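Local coordinates for m3DLH protein (Halieaceae bacterium, PDB 7JKA) that probably hydrolyses dienelactones or related esters, and perhaps phosphotriesters, with an alpha/beta-hydrolase fold, at residues G209-S214 with A229-T234; G53-A58 with G81-D86. All coordinates share one frame; numbering follows the deposited sequence.

Interaction 1. Residues G209-S214 with A229-T234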
# COMPACT_ATOMS: atom_id res chain seq x y z
N GLY A 209 -14.89 1.68 13.58
CA GLY A 209 -16.26 1.22 13.57
C GLY A 209 -17.12 1.83 12.49
O GLY A 209 -18.04 1.18 11.98
N ASN A 210 -16.84 3.06 12.10
CA ASN A 210 -17.73 3.73 11.15
C ASN A 210 -17.70 3.10 9.76
O ASN A 210 -18.62 3.31 8.97
CB ASN A 210 -17.36 5.21 11.02
CG ASN A 210 -17.62 6.02 12.27
OD1 ASN A 210 -18.46 5.68 13.12
ND2 ASN A 210 -16.91 7.14 12.39
N ALA A 211 -16.67 2.33 9.45
CA ALA A 211 -16.20 2.21 8.08
C ALA A 211 -16.33 0.79 7.53
O ALA A 211 -16.20 -0.20 8.26
CB ALA A 211 -14.75 2.63 7.99
N ALA A 212 -16.53 0.71 6.21
CA ALA A 212 -16.56 -0.57 5.52
C ALA A 212 -15.40 -0.65 4.55
O ALA A 212 -14.34 -0.07 4.82
CB ALA A 212 -17.90 -0.76 4.79
N HIS A 213 -15.56 -1.34 3.42
CA HIS A 213 -14.48 -1.37 2.44
C HIS A 213 -14.40 -0.04 1.69
O HIS A 213 -15.38 0.70 1.58
CB HIS A 213 -14.69 -2.52 1.46
CG HIS A 213 -13.41 -3.03 0.85
ND1 HIS A 213 -12.48 -3.73 1.58
CD2 HIS A 213 -12.93 -2.95 -0.41
CE1 HIS A 213 -11.47 -4.06 0.79
NE2 HIS A 213 -11.72 -3.59 -0.42
N SER A 214 -13.20 0.25 1.18
CA SER A 214 -12.94 1.40 0.32
C SER A 214 -13.26 2.72 1.00
O SER A 214 -13.66 3.70 0.35
CB SER A 214 -13.71 1.27 -1.00
OG SER A 214 -13.27 0.10 -1.67
N ALA A 229 -18.02 1.91 0.65
CA ALA A 229 -18.57 3.23 0.94
C ALA A 229 -17.46 4.14 1.45
O ALA A 229 -16.61 3.71 2.23
CB ALA A 229 -19.69 3.16 1.98
N TYR A 230 -17.49 5.40 1.00
CA TYR A 230 -16.58 6.42 1.50
C TYR A 230 -16.95 6.82 2.92
O TYR A 230 -18.13 6.95 3.25
CB TYR A 230 -16.64 7.65 0.58
CG TYR A 230 -15.74 8.80 0.97
CD1 TYR A 230 -14.38 8.61 1.17
CD2 TYR A 230 -16.24 10.10 1.08
CE1 TYR A 230 -13.55 9.66 1.52
CE2 TYR A 230 -15.42 11.16 1.42
CZ TYR A 230 -14.07 10.94 1.63
OH TYR A 230 -13.24 12.00 1.96
N GLU A 231 -15.94 7.01 3.76
CA GLU A 231 -16.17 7.40 5.16
C GLU A 231 -15.13 8.46 5.50
O GLU A 231 -14.00 8.15 5.88
CB GLU A 231 -16.11 6.19 6.10
CG GLU A 231 -17.01 6.34 7.34
CD GLU A 231 -16.59 7.53 8.19
OE1 GLU A 231 -16.99 8.68 7.88
OE2 GLU A 231 -15.85 7.33 9.16
N PRO A 232 -15.49 9.75 5.37
CA PRO A 232 -14.46 10.79 5.47
C PRO A 232 -13.84 10.89 6.85
O PRO A 232 -12.65 11.22 6.94
CB PRO A 232 -15.21 12.08 5.08
CG PRO A 232 -16.63 11.78 5.35
CD PRO A 232 -16.83 10.31 5.11
N LEU A 233 -14.58 10.59 7.91
CA LEU A 233 -13.99 10.65 9.25
C LEU A 233 -12.89 9.61 9.40
O LEU A 233 -11.78 9.90 9.87
CB LEU A 233 -15.08 10.46 10.30
CG LEU A 233 -14.79 10.90 11.73
CD1 LEU A 233 -14.14 12.27 11.76
CD2 LEU A 233 -16.08 10.90 12.55
N THR A 234 -13.18 8.37 8.99
CA THR A 234 -12.18 7.31 9.05
C THR A 234 -11.03 7.57 8.09
O THR A 234 -9.87 7.27 8.41
CB THR A 234 -12.82 5.96 8.73
OG1 THR A 234 -13.85 5.68 9.70
CG2 THR A 234 -11.79 4.85 8.77
O HOH W 1 -17.06 3.09 4.80

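Interaction 2. Residues G53-A58 with G81-D86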
# COMPACT_ATOMS: atom_id res chain seq x y z
N GLY A 53 -5.77 -0.96 -10.28
CA GLY A 53 -4.48 -0.52 -10.78
C GLY A 53 -4.21 0.93 -10.46
O GLY A 53 -4.95 1.59 -9.73
N LEU A 54 -3.13 1.44 -11.04
CA LEU A 54 -2.70 2.81 -10.76
C LEU A 54 -3.75 3.78 -11.30
O LEU A 54 -3.85 4.00 -12.51
CB LEU A 54 -1.33 3.06 -11.38
CG LEU A 54 -0.78 4.47 -11.26
CD1 LEU A 54 -1.02 4.98 -9.86
CD2 LEU A 54 0.71 4.46 -11.58
N ASN A 55 -4.55 4.35 -10.41
CA ASN A 55 -5.65 5.22 -10.80
C ASN A 55 -5.52 6.58 -10.11
O ASN A 55 -4.57 6.83 -9.37
CB ASN A 55 -6.99 4.55 -10.47
CG ASN A 55 -7.10 4.12 -9.02
OD1 ASN A 55 -6.29 4.51 -8.16
ND2 ASN A 55 -8.13 3.32 -8.73
N ASP A 56 -6.53 7.44 -10.31
CA ASP A 56 -6.46 8.80 -9.79
C ASP A 56 -6.43 8.82 -8.27
O ASP A 56 -5.77 9.67 -7.68
CB ASP A 56 -7.64 9.63 -10.29
CG ASP A 56 -7.44 10.11 -11.71
OD1 ASP A 56 -6.30 9.97 -12.22
OD2 ASP A 56 -8.40 10.62 -12.31
N HIS A 57 -7.12 7.87 -7.64
CA HIS A 57 -7.10 7.77 -6.19
C HIS A 57 -5.68 7.58 -5.67
O HIS A 57 -5.24 8.28 -4.76
CB HIS A 57 -8.02 6.61 -5.76
CG HIS A 57 -7.99 6.31 -4.31
ND1 HIS A 57 -7.05 5.47 -3.75
CD2 HIS A 57 -8.80 6.70 -3.29
CE1 HIS A 57 -7.28 5.37 -2.45
NE2 HIS A 57 -8.33 6.10 -2.15
N ALA A 58 -4.92 6.67 -6.29
CA ALA A 58 -3.55 6.43 -5.82
C ALA A 58 -2.64 7.62 -6.13
O ALA A 58 -1.76 7.95 -5.32
CB ALA A 58 -3.00 5.17 -6.47
N GLY A 81 0.83 0.34 -17.11
CA GLY A 81 -0.13 1.27 -16.53
C GLY A 81 -1.57 0.84 -16.67
O GLY A 81 -2.47 1.67 -16.54
N ARG A 82 -1.82 -0.44 -16.91
CA ARG A 82 -3.16 -0.89 -17.25
C ARG A 82 -4.09 -0.73 -16.05
O ARG A 82 -3.71 -0.95 -14.90
CB ARG A 82 -3.13 -2.35 -17.74
CG ARG A 82 -2.70 -2.50 -19.22
CD ARG A 82 -2.63 -3.98 -19.73
NE ARG A 82 -1.58 -4.78 -19.06
CZ ARG A 82 -0.35 -4.95 -19.55
NH1 ARG A 82 0.55 -5.68 -18.89
NH2 ARG A 82 -0.01 -4.38 -20.70
N LEU A 83 -5.34 -0.35 -16.34
CA LEU A 83 -6.33 -0.05 -15.31
C LEU A 83 -7.58 -0.88 -15.57
O LEU A 83 -8.31 -0.62 -16.53
CB LEU A 83 -6.66 1.45 -15.29
CG LEU A 83 -7.63 2.02 -14.26
CD1 LEU A 83 -7.11 1.78 -12.84
CD2 LEU A 83 -7.85 3.49 -14.50
N ILE A 84 -7.81 -1.89 -14.72
CA ILE A 84 -8.95 -2.78 -14.86
C ILE A 84 -10.23 -1.99 -14.58
O ILE A 84 -10.38 -1.40 -13.50
CB ILE A 84 -8.82 -3.99 -13.92
CG1 ILE A 84 -7.55 -4.79 -14.23
CG2 ILE A 84 -10.06 -4.87 -14.00
CD1 ILE A 84 -7.34 -6.02 -13.35
N ASP A 85 -11.13 -1.93 -15.56
CA ASP A 85 -12.43 -1.30 -15.37
C ASP A 85 -13.58 -2.27 -15.52
O ASP A 85 -14.73 -1.89 -15.25
CB ASP A 85 -12.63 -0.11 -16.34
CG ASP A 85 -12.52 -0.50 -17.81
OD1 ASP A 85 -12.43 -1.70 -18.12
OD2 ASP A 85 -12.53 0.41 -18.66
N ASP A 86 -13.33 -3.50 -15.95
CA ASP A 86 -14.34 -4.54 -16.03
C ASP A 86 -14.22 -5.36 -14.75
O ASP A 86 -13.23 -6.08 -14.57
CB ASP A 86 -14.16 -5.40 -17.28
CG ASP A 86 -15.09 -6.60 -17.32
OD1 ASP A 86 -16.15 -6.59 -16.66
OD2 ASP A 86 -14.75 -7.58 -18.03
O HOH W 2 -1.87 -0.50 -12.87
O HOH W 3 -2.00 3.80 -14.76

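Interaction 1. Residues G209-S214 with A229-T234
The N-terminal cap of helix 232-250 meets the loop carrying the likely catalytic histidine of this alpha/beta-hydrolase fold, with Glu231 against Asn210 at one end and Ala229 against His213 at the other. Glu231, at the N-cap, spends both carboxylate oxygens on the first helical turn. OE1 accepts from Leu233 N at 3.1 Å, from above the carboxylate plane. OE2 takes Thr234 N at 2.9 Å and Thr234 OG1 at 2.6 Å, both on the same face of that plane. Thr234 can offer both because its OG1 lies beside its own backbone N, anti to the carbonyl carbon (chi1 -60°). Across the contact, Asn210 CB packs 3.2 Å from Glu231 OE2. Its amide, turned 77° from the carboxylate, adds only a weak bond from ND2 to the same oxygen, at 3.4 Å. Ala211 CB packs against Thr234, 3.6 Å from OG1 and also touching the CG2 methyl. With an alanine in place of Glu231, Leu233 N and Thr234 N would probably lose their cap and Asn210 the carboxylate it packs on.

At the far end the link is backbone: Ala229 N donates to His213 O at 3.0 Å, nearly straight (166° at the hydrogen). Between the two ends a water accepts from Ala212 N and donates to Ala229 O, 2.7 Å away. The CB of His213 points away from 229-234; its ND1 is bonded to Asp181 and its side chain touches Cys132, consistent with the Cys-His-Asp triad of the family. The contact thus joins the loop leaving strand 203-208 to the start of helix 232-250; Ala211 is backbone-bonded to Glu180, after strand 172-178, and Glu231 to Phe215, just past Ser214.

Interaction 2. Residues G53-A58 with G81-D86
The carboxamide of Asn55 is the flat side-chain group beside Leu83, yet neither its faces nor its edges carry the contact: Asn55 CG stays 4.5 Å from Leu83 CD1, and the touch is made by Asn55 CB, 3.6 Å from Leu83 CD1. The amide instead serves its own helix. With CG set between the backbone N and the carbonyl carbon (chi1 55°), OD1 turns toward helix 56-67 and accepts from Ala58 N at 3.2 Å, the donor tilted 24° from the carbonyl plane, as an N-cap. Leu83 is deposited in two conformers; in the one described, the same CD1 methyl also lies 3.8 Å from Gly53 O.

Gly53 brings the backbones closest, its CA 4.9 Å from that of Leu83. A CB there would run into Arg82 O and into the carbonyl oxygen of Phe52, which explains the glycine at phi 115°.

Two waters complete the junction. One accepts from Leu54 N and donates to Arg82 O, 2.8 Å away. The other donates to both Leu54 O and Gly81 O, the latter also at 2.8 Å.

A direct backbone bond, Ile84 with Phe52, lies next to the contact. Within it the touch is largely a methyl on backbone and a CB, while polar backbone atoms meet through ordered water; losing those waters would probably leave Leu54 N and O without these partners.

How the interactions relate
Interaction 2 closes before interaction 1 opens along the chain, and the two do not touch: their centres lie 21 Å apart and their nearest atoms about 6 Å. Water bridges join the backbones in both, one in interaction 1 and two in interaction 2. Interaction 1 contains a presumed active-site residue, His213, whose side chain touches Cys132 in a probable nucleophile elbow; His57 of 53-58 meets the neighbouring Phe131 edge-to-face. The neighbourhoods are connected by bonds from each to residues just beyond the other: Ser214 OG to Glu50, shortly before 53-58, and His57 NE2 to Thr216, shortly after 209-214. The first turn of helix 56-67 is thereby tied to the histidine-bearing loop.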